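Local coordinates for protein riboflavin kinase, putative (Trypanosoma brucei, PDB 3BNW) that probably phosphorylates riboflavin with ATP to make the cofactor FMN, at residues Lys72-Ile86 with Thr98-Asp110. Residues are numbered along the deposited sequence; the frame is centred on the assembly and turned at random.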
loop_
_atom_site.group_PDB
_atom_site.type_symbol
_atom_site.label_atom_id
_atom_site.label_comp_id
_atom_site.label_asym_id
_atom_site.label_seq_id
_atom_site.Cartn_x
_atom_site.Cartn_y
_atom_site.Cartn_z
ATOM N N LYS A 72 -18.822 -2.746 10.490
ATOM C CA LYS A 72 -19.205 -1.750 9.492
ATOM C C LYS A 72 -19.152 -2.386 8.101
ATOM O O LYS A 72 -18.658 -1.776 7.148
ATOM C CB LYS A 72 -18.231 -0.564 9.533
ATOM C CG LYS A 72 -17.908 -0.003 10.915
ATOM C CD LYS A 72 -16.542 0.678 10.898
ATOM C CE LYS A 72 -16.223 1.357 12.216
ATOM N NZ LYS A 72 -17.009 2.609 12.394
ATOM N N GLU A 73 -19.654 -3.615 7.984
ATOM C CA GLU A 73 -19.390 -4.448 6.797
ATOM C C GLU A 73 -20.012 -3.929 5.492
ATOM O O GLU A 73 -19.542 -4.274 4.405
ATOM C CB GLU A 73 -19.843 -5.889 7.049
ATOM N N ARG A 74 -21.055 -3.105 5.603
ATOM C CA ARG A 74 -21.744 -2.547 4.433
ATOM C C ARG A 74 -20.991 -1.381 3.775
ATOM O O ARG A 74 -21.114 -1.162 2.566
ATOM C CB ARG A 74 -23.151 -2.088 4.827
ATOM N N GLU A 75 -20.208 -0.647 4.565
ATOM C CA GLU A 75 -19.583 0.602 4.112
ATOM C C GLU A 75 -18.321 0.361 3.281
ATOM O O GLU A 75 -17.796 -0.757 3.232
ATOM C CB GLU A 75 -19.260 1.487 5.324
ATOM C CG GLU A 75 -19.372 2.988 5.073
ATOM C CD GLU A 75 -19.785 3.758 6.323
ATOM O OE1 GLU A 75 -19.250 3.468 7.417
ATOM O OE2 GLU A 75 -20.654 4.652 6.215
ATOM N N SER A 76 -17.856 1.418 2.611
ATOM C CA SER A 76 -16.598 1.390 1.855
ATOM C C SER A 76 -15.844 2.704 2.046
ATOM O O SER A 76 -16.438 3.779 1.994
ATOM C CB SER A 76 -16.855 1.152 0.365
ATOM O OG SER A 76 -15.634 0.924 -0.333
ATOM N N PHE A 77 -14.534 2.610 2.259
ATOM C CA PHE A 77 -13.710 3.777 2.563
ATOM C C PHE A 77 -12.677 4.012 1.469
ATOM O O PHE A 77 -12.125 3.062 0.916
ATOM C CB PHE A 77 -13.031 3.597 3.925
ATOM C CG PHE A 77 -13.997 3.337 5.050
ATOM C CD1 PHE A 77 -14.493 4.386 5.814
ATOM C CD2 PHE A 77 -14.419 2.046 5.337
ATOM C CE1 PHE A 77 -15.388 4.152 6.855
ATOM C CE2 PHE A 77 -15.313 1.801 6.373
ATOM C CZ PHE A 77 -15.798 2.857 7.135
ATOM N N GLY A 78 -12.436 5.285 1.156
ATOM C CA GLY A 78 -11.460 5.676 0.141
ATOM C C GLY A 78 -12.102 6.160 -1.148
ATOM O O GLY A 78 -13.300 6.443 -1.178
ATOM N N PRO A 79 -11.311 6.258 -2.232
ATOM C CA PRO A 79 -9.885 5.919 -2.321
ATOM C C PRO A 79 -8.984 6.918 -1.581
ATOM O O PRO A 79 -9.206 8.128 -1.657
ATOM C CB PRO A 79 -9.615 5.969 -3.827
ATOM C CG PRO A 79 -10.584 6.969 -4.329
ATOM C CD PRO A 79 -11.826 6.758 -3.518
ATOM N N TYR A 80 -7.989 6.406 -0.864
ATOM C CA TYR A 80 -7.037 7.258 -0.146
ATOM C C TYR A 80 -5.619 7.070 -0.678
ATOM O O TYR A 80 -5.289 6.006 -1.197
ATOM C CB TYR A 80 -7.047 6.940 1.349
ATOM C CG TYR A 80 -8.395 7.069 2.012
ATOM C CD1 TYR A 80 -9.062 8.291 2.045
ATOM C CD2 TYR A 80 -8.999 5.973 2.627
ATOM C CE1 TYR A 80 -10.309 8.414 2.664
ATOM C CE2 TYR A 80 -10.242 6.090 3.250
ATOM C CZ TYR A 80 -10.889 7.308 3.261
ATOM O OH TYR A 80 -12.118 7.425 3.872
ATOM N N PRO A 81 -4.770 8.107 -0.545
ATOM C CA PRO A 81 -3.334 7.912 -0.774
ATOM C C PRO A 81 -2.735 6.920 0.234
ATOM O O PRO A 81 -3.233 6.795 1.354
ATOM C CB PRO A 81 -2.738 9.315 -0.559
ATOM C CG PRO A 81 -3.881 10.260 -0.633
ATOM C CD PRO A 81 -5.089 9.501 -0.184
ATOM N N PHE A 82 -1.689 6.212 -0.166
ATOM C CA PHE A 82 -1.017 5.292 0.739
ATOM C C PHE A 82 0.433 5.118 0.327
ATOM O O PHE A 82 0.776 5.282 -0.843
ATOM C CB PHE A 82 -1.715 3.924 0.760
ATOM C CG PHE A 82 -1.269 3.007 -0.335
ATOM C CD1 PHE A 82 -1.909 3.010 -1.564
ATOM C CD2 PHE A 82 -0.190 2.155 -0.151
ATOM C CE1 PHE A 82 -1.482 2.177 -2.585
ATOM C CE2 PHE A 82 0.238 1.323 -1.165
ATOM C CZ PHE A 82 -0.407 1.334 -2.383
ATOM N N ALA A 83 1.275 4.809 1.311
ATOM C CA ALA A 83 2.615 4.291 1.072
ATOM C C ALA A 83 2.644 2.888 1.660
ATOM O O ALA A 83 1.768 2.532 2.455
ATOM C CB ALA A 83 3.653 5.169 1.723
ATOM N N ALA A 84 3.629 2.086 1.275
ATOM C CA ALA A 84 3.695 0.701 1.747
ATOM C C ALA A 84 5.090 0.138 1.620
ATOM O O ALA A 84 5.812 0.470 0.678
ATOM C CB ALA A 84 2.713 -0.174 0.964
ATOM N N SER A 85 5.456 -0.731 2.557
ATOM C CA SER A 85 6.739 -1.426 2.505
ATOM C C SER A 85 6.533 -2.859 2.035
ATOM O O SER A 85 5.669 -3.567 2.556
ATOM C CB SER A 85 7.405 -1.428 3.880
ATOM O OG SER A 85 7.595 -0.106 4.353
ATOM N N ILE A 86 7.325 -3.275 1.045
ATOM C CA ILE A 86 7.330 -4.656 0.560
ATOM C C ILE A 86 8.691 -5.290 0.850
ATOM O O ILE A 86 9.693 -4.928 0.226
ATOM C CB ILE A 86 7.031 -4.740 -0.962
ATOM C CG1 ILE A 86 5.605 -4.272 -1.261
ATOM C CG2 ILE A 86 7.214 -6.169 -1.479
ATOM C CD1 ILE A 86 5.473 -2.785 -1.466
ATOM N N THR A 98 6.396 -9.743 2.746
ATOM C CA THR A 98 5.347 -9.092 3.509
ATOM C C THR A 98 4.981 -7.801 2.791
ATOM O O THR A 98 5.834 -7.188 2.147
ATOM C CB THR A 98 5.836 -8.761 4.940
ATOM O OG1 THR A 98 6.316 -9.952 5.577
ATOM C CG2 THR A 98 4.724 -8.161 5.779
ATOM N N VAL A 99 3.710 -7.408 2.883
ATOM C CA VAL A 99 3.262 -6.101 2.398
ATOM C C VAL A 99 2.620 -5.355 3.553
ATOM O O VAL A 99 1.671 -5.837 4.165
ATOM C CB VAL A 99 2.278 -6.215 1.212
ATOM C CG1 VAL A 99 1.690 -4.843 0.864
ATOM C CG2 VAL A 99 2.978 -6.824 0.005
ATOM N N GLU A 100 3.156 -4.175 3.841
ATOM C CA GLU A 100 2.788 -3.412 5.022
ATOM C C GLU A 100 2.347 -2.016 4.594
ATOM O O GLU A 100 3.190 -1.155 4.349
ATOM C CB GLU A 100 3.984 -3.342 5.973
ATOM C CG GLU A 100 3.654 -2.861 7.367
ATOM C CD GLU A 100 4.876 -2.810 8.262
ATOM O OE1 GLU A 100 4.883 -3.511 9.292
ATOM O OE2 GLU A 100 5.838 -2.078 7.934
ATOM N N PRO A 101 1.020 -1.789 4.496
ATOM C CA PRO A 101 0.526 -0.526 3.962
ATOM C C PRO A 101 0.302 0.536 5.043
ATOM O O PRO A 101 -0.035 0.209 6.189
ATOM C CB PRO A 101 -0.806 -0.927 3.318
ATOM C CG PRO A 101 -1.269 -2.139 4.091
ATOM C CD PRO A 101 -0.095 -2.679 4.878
ATOM N N TYR A 102 0.491 1.799 4.661
ATOM C CA TYR A 102 0.272 2.931 5.554
ATOM C C TYR A 102 -0.637 3.948 4.865
ATOM O O TYR A 102 -0.170 4.806 4.111
ATOM C CB TYR A 102 1.603 3.594 5.946
ATOM C CG TYR A 102 2.766 2.640 6.114
ATOM C CD1 TYR A 102 2.785 1.705 7.145
ATOM C CD2 TYR A 102 3.855 2.689 5.253
ATOM C CE1 TYR A 102 3.850 0.831 7.299
ATOM C CE2 TYR A 102 4.926 1.824 5.405
ATOM C CZ TYR A 102 4.916 0.896 6.427
ATOM O OH TYR A 102 5.984 0.039 6.573
ATOM N N PHE A 103 -1.936 3.845 5.125
ATOM C CA PHE A 103 -2.902 4.775 4.550
ATOM C C PHE A 103 -2.674 6.188 5.069
ATOM O O PHE A 103 -2.602 6.403 6.282
ATOM C CB PHE A 103 -4.343 4.340 4.862
ATOM C CG PHE A 103 -4.878 3.312 3.914
ATOM C CD1 PHE A 103 -5.360 3.692 2.671
ATOM C CD2 PHE A 103 -4.893 1.966 4.253
ATOM C CE1 PHE A 103 -5.847 2.751 1.777
ATOM C CE2 PHE A 103 -5.383 1.014 3.363
ATOM C CZ PHE A 103 -5.864 1.412 2.121
ATOM N N LEU A 104 -2.572 7.145 4.147
ATOM C CA LEU A 104 -2.531 8.563 4.502
ATOM C C LEU A 104 -3.948 9.033 4.828
ATOM O O LEU A 104 -4.511 9.895 4.150
ATOM C CB LEU A 104 -1.922 9.400 3.373
ATOM C CG LEU A 104 -0.402 9.336 3.186
ATOM C CD1 LEU A 104 0.145 7.918 3.289
ATOM C CD2 LEU A 104 -0.018 9.965 1.854
ATOM N N HIS A 105 -4.514 8.445 5.877
ATOM C CA HIS A 105 -5.868 8.749 6.326
ATOM C C HIS A 105 -6.061 8.305 7.780
ATOM O O HIS A 105 -5.529 7.274 8.203
ATOM C CB HIS A 105 -6.898 8.061 5.430
ATOM C CG HIS A 105 -8.312 8.276 5.871
ATOM N ND1 HIS A 105 -8.952 9.487 5.743
ATOM C CD2 HIS A 105 -9.203 7.435 6.447
ATOM C CE1 HIS A 105 -10.181 9.384 6.222
ATOM N NE2 HIS A 105 -10.358 8.149 6.655
ATOM N N GLU A 106 -6.832 9.087 8.530
ATOM C CA GLU A 106 -7.068 8.815 9.946
ATOM C C GLU A 106 -8.441 8.176 10.094
ATOM O O GLU A 106 -9.459 8.862 10.067
ATOM C CB GLU A 106 -6.978 10.100 10.793
ATOM C CG GLU A 106 -5.978 11.155 10.278
ATOM C CD GLU A 106 -6.639 12.200 9.373
ATOM O OE1 GLU A 106 -6.386 12.167 8.144
ATOM O OE2 GLU A 106 -7.420 13.036 9.897
ATOM N N PHE A 107 -8.458 6.854 10.232
ATOM C CA PHE A 107 -9.698 6.104 10.407
ATOM C C PHE A 107 -10.246 6.252 11.823
ATOM O O PHE A 107 -11.468 6.338 12.018
ATOM C CB PHE A 107 -9.472 4.621 10.099
ATOM C CG PHE A 107 -9.135 4.341 8.661
ATOM C CD1 PHE A 107 -10.143 4.096 7.731
ATOM C CD2 PHE A 107 -7.815 4.309 8.237
ATOM C CE1 PHE A 107 -9.838 3.827 6.399
ATOM C CE2 PHE A 107 -7.498 4.039 6.900
ATOM C CZ PHE A 107 -8.515 3.799 5.983
ATOM N N GLY A 108 -9.339 6.279 12.802
ATOM C CA GLY A 108 -9.708 6.341 14.214
ATOM C C GLY A 108 -9.907 4.967 14.836
ATOM O O GLY A 108 -10.354 4.852 15.979
ATOM N N TRP A 109 -9.577 3.925 14.077
ATOM C CA TRP A 109 -9.735 2.544 14.524
ATOM C C TRP A 109 -8.981 1.597 13.597
ATOM O O TRP A 109 -8.586 1.972 12.493
ATOM C CB TRP A 109 -11.220 2.147 14.591
ATOM C CG TRP A 109 -12.099 2.805 13.557
ATOM C CD1 TRP A 109 -12.970 3.830 13.770
ATOM C CD2 TRP A 109 -12.188 2.488 12.161
ATOM N NE1 TRP A 109 -13.598 4.174 12.599
ATOM C CE2 TRP A 109 -13.136 3.367 11.594
ATOM C CE3 TRP A 109 -11.559 1.551 11.332
ATOM C CZ2 TRP A 109 -13.472 3.336 10.234
ATOM C CZ3 TRP A 109 -11.894 1.523 9.976
ATOM C CH2 TRP A 109 -12.842 2.409 9.446
ATOM N N ASP A 110 -8.779 0.372 14.062
ATOM C CA ASP A 110 -8.156 -0.665 13.250
ATOM C C ASP A 110 -9.217 -1.386 12.422
ATOM O O ASP A 110 -10.400 -1.378 12.763
ATOM C CB ASP A 110 -7.391 -1.655 14.137
ATOM C CG ASP A 110 -6.051 -1.107 14.605
ATOM O OD1 ASP A 110 -5.284 -0.594 13.760
ATOM O OD2 ASP A 110 -5.754 -1.205 15.813
#
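Tyr80 and His105 lie flat on each other, ring centres 3.8 Å apart and planes only 8° off parallel. The backbone sets His105 CB over the tyrosine face, a CH-pi contact, and chi1 of 177° then carries the imidazole along that face. Gly78 CA sits over the opposite face of Tyr80, so the phenol is sandwiched. Phe107 stands almost perpendicular to Tyr80, its CE1 3.9 Å from Tyr80 CE2, and its face takes His105 CD2. Farther out, Trp109 turns an edge to the face of Phe77, with CH2 3.8 Å from Phe77 CZ, while Lys72 lays its CE over the indole, 3.7 Å from Trp109 CE2.

Beyond the rings the chains pair as antiparallel strands, Phe82-Ile86 against Val99-Phe103. Ala83 with Tyr102 and Ser85 with Glu100 are hydrogen-bonded pairs, the shortest bond running from Tyr102 N to Ala83 O at 2.7 Å. Leu104 N adds a bond to Pro81 O as the chain leaves the strand through an inverse gamma turn, and the Leu104 side chain goes on to touch helix 133-151. Tyr102 OH lies 2.7 Å from Ser85 OG and donates to Glu100 OE2, fixing the phenol's outer end. Strand 58-69 pairs with 75-86 as well, and its Val66 touches Phe103 and Phe107. Past strand 98-103 the departing chain stays packed on 75-86 through the aromatic cluster Tyr80, His105 and Phe107; the hairpin belongs to the antiparallel beta barrel of the riboflavin kinase family.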